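Local coordinates for protein aldehyde dehydrogenase (Bartonella henselae, PDB 3I44) that probably oxidises aldehydes to carboxylic acids with a nicotinamide dinucleotide cofactor, as members of the aldehyde dehydrogenase family do, at residues P184-C190 against G484-L489. The protein carries 1 engineered substitution. Sequence-based numbering, arbitrary orientation.
Sequences PALLAGC and GIKEFL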
loop_
_atom_site.group_PDB
_atom_site.type_symbol
_atom_site.label_atom_id
_atom_site.label_comp_id
_atom_site.label_asym_id
_atom_site.label_seq_id
_atom_site.Cartn_x
_atom_site.Cartn_y
_atom_site.Cartn_z
ATOM N N PRO A 184 -4.680 -12.023 -12.503
ATOM C CA PRO A 184 -4.727 -10.556 -12.691
ATOM C C PRO A 184 -3.363 -9.972 -13.130
ATOM O O PRO A 184 -3.326 -8.959 -13.844
ATOM C CB PRO A 184 -5.189 -10.024 -11.321
ATOM C CG PRO A 184 -4.880 -11.113 -10.354
ATOM C CD PRO A 184 -5.040 -12.405 -11.129
ATOM N N ALA A 185 -2.261 -10.652 -12.776
ATOM C CA ALA A 185 -0.924 -10.202 -13.178
ATOM C C ALA A 185 -0.758 -10.358 -14.697
ATOM O O ALA A 185 -0.258 -9.460 -15.366
ATOM C CB ALA A 185 0.189 -10.974 -12.390
ATOM N N LEU A 186 -1.197 -11.487 -15.236
ATOM C CA LEU A 186 -1.306 -11.667 -16.687
ATOM C C LEU A 186 -2.124 -10.547 -17.351
ATOM O O LEU A 186 -1.644 -9.847 -18.257
ATOM C CB LEU A 186 -1.884 -13.047 -16.998
ATOM C CG LEU A 186 -0.919 -14.211 -16.677
ATOM C CD1 LEU A 186 -1.616 -15.575 -16.893
ATOM C CD2 LEU A 186 0.444 -14.074 -17.442
ATOM N N LEU A 187 -3.342 -10.345 -16.877
ATOM C CA LEU A 187 -4.257 -9.389 -17.532
ATOM C C LEU A 187 -3.713 -7.954 -17.487
ATOM O O LEU A 187 -3.857 -7.202 -18.450
ATOM C CB LEU A 187 -5.640 -9.517 -16.902
ATOM C CG LEU A 187 -6.367 -10.831 -17.131
ATOM C CD1 LEU A 187 -7.624 -10.931 -16.217
ATOM C CD2 LEU A 187 -6.725 -10.999 -18.646
ATOM N N ALA A 188 -3.032 -7.610 -16.380
ATOM C CA ALA A 188 -2.431 -6.303 -16.183
ATOM C C ALA A 188 -1.210 -6.064 -17.109
ATOM O O ALA A 188 -0.794 -4.923 -17.291
ATOM C CB ALA A 188 -2.022 -6.100 -14.718
ATOM N N GLY A 189 -0.670 -7.122 -17.694
ATOM C CA GLY A 189 0.528 -7.011 -18.555
ATOM C C GLY A 189 1.867 -7.204 -17.830
ATOM O O GLY A 189 2.936 -6.844 -18.372
ATOM N N CYS A 190 1.813 -7.736 -16.614
ATOM C CA CYS A 190 3.017 -8.051 -15.835
ATOM C C CYS A 190 3.582 -9.403 -16.208
ATOM O O CYS A 190 2.854 -10.260 -16.683
ATOM C CB CYS A 190 2.712 -8.071 -14.345
ATOM S SG CYS A 190 2.220 -6.510 -13.675
ATOM N N GLY A 484 -8.433 -6.838 -7.840
ATOM C CA GLY A 484 -7.272 -7.685 -7.953
ATOM C C GLY A 484 -6.435 -7.343 -9.164
ATOM O O GLY A 484 -5.204 -7.355 -9.091
ATOM N N ILE A 485 -7.114 -7.011 -10.268
ATOM C CA ILE A 485 -6.436 -6.558 -11.490
ATOM C C ILE A 485 -5.641 -5.266 -11.206
ATOM O O ILE A 485 -4.492 -5.123 -11.671
ATOM C CB ILE A 485 -7.427 -6.332 -12.668
ATOM C CG1 ILE A 485 -7.994 -7.673 -13.139
ATOM C CG2 ILE A 485 -6.720 -5.664 -13.844
ATOM C CD1 ILE A 485 -9.270 -7.598 -13.961
ATOM N N LYS A 486 -6.261 -4.349 -10.452
ATOM C CA LYS A 486 -5.642 -3.047 -10.165
ATOM C C LYS A 486 -4.432 -3.115 -9.220
ATOM O O LYS A 486 -3.573 -2.230 -9.270
ATOM C CB LYS A 486 -6.644 -2.028 -9.620
ATOM C CG LYS A 486 -7.545 -1.513 -10.717
ATOM C CD LYS A 486 -8.745 -0.748 -10.201
ATOM C CE LYS A 486 -9.468 -0.079 -11.346
ATOM N NZ LYS A 486 -10.671 0.683 -10.848
ATOM N N GLU A 487 -4.367 -4.110 -8.347
ATOM C CA GLU A 487 -3.167 -4.275 -7.539
ATOM C C GLU A 487 -1.918 -4.485 -8.415
ATOM O O GLU A 487 -0.809 -4.251 -7.954
ATOM C CB GLU A 487 -3.302 -5.454 -6.557
ATOM C CG GLU A 487 -4.355 -5.308 -5.459
ATOM C CD GLU A 487 -4.132 -6.301 -4.302
ATOM O OE1 GLU A 487 -3.913 -7.512 -4.563
ATOM O OE2 GLU A 487 -4.175 -5.850 -3.140
ATOM N N PHE A 488 -2.078 -4.928 -9.663
ATOM C CA PHE A 488 -0.918 -5.128 -10.572
ATOM C C PHE A 488 -0.681 -3.972 -11.573
ATOM O O PHE A 488 0.102 -4.101 -12.548
ATOM C CB PHE A 488 -1.022 -6.491 -11.265
ATOM C CG PHE A 488 -0.822 -7.649 -10.307
ATOM C CD1 PHE A 488 0.457 -8.071 -9.967
ATOM C CD2 PHE A 488 -1.917 -8.298 -9.733
ATOM C CE1 PHE A 488 0.638 -9.118 -9.050
ATOM C CE2 PHE A 488 -1.746 -9.348 -8.829
ATOM C CZ PHE A 488 -0.477 -9.753 -8.485
ATOM N N LEU A 489 -1.346 -2.845 -11.314
ATOM C CA LEU A 489 -1.243 -1.650 -12.181
ATOM C C LEU A 489 -0.786 -0.441 -11.386
ATOM O O LEU A 489 -1.182 -0.293 -10.243
ATOM C CB LEU A 489 -2.637 -1.322 -12.769
ATOM C CG LEU A 489 -3.138 -2.434 -13.702
ATOM C CD1 LEU A 489 -4.632 -2.300 -14.068
ATOM C CD2 LEU A 489 -2.250 -2.466 -14.939
#
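F488 turns its CG beside its own backbone N and anti to the carbonyl carbon (chi1 -69°), and chi2 of -83° presents a ring face to A185. The methyl of A185 sits over that face, CB 3.9 Å from the centroid of the F488 ring and 14° off its normal. This is a CH-pi contact, shifted toward the rim. P184 meets the same ring obliquely, with its CG 3.9 Å from CE2 of F488. The pyrrolidine also lies against the backbone of G484 and I485: CB of P184 is 3.5 Å from O of G484 and 3.7 Å from CA of I485.

One turn on, CB of A188 touches both CB of F488 and CD2 of L489, 3.6 Å from each. C190 brings SG to 3.4 Å from O of F488. C190 closes the Schellman motif that ends helix 174-188: G189 has a positive phi, and the N atoms of G189 and C190 bond back into the last turn. F135 of helix 117-141 packs on P184, L187 and I485.

Helix 174-188 links parallel strands 156-168 and 191-195, a beta-alpha-beta crossover consistent with the Rossmann-like coenzyme-binding domain of aldehyde dehydrogenases. Segment 484-489 runs from helix 481-486 through a type I turn, K486 to L489, into strand 489-494 of the same sheet. V165 and L167 of strand 156-168 also touch the side chain of F488.

No hydrogen bond crosses between the segments, and apolar side chains meet. The contact therefore rests on van der Waals packing and the CH-pi contact, with small side chains allowing the close approach.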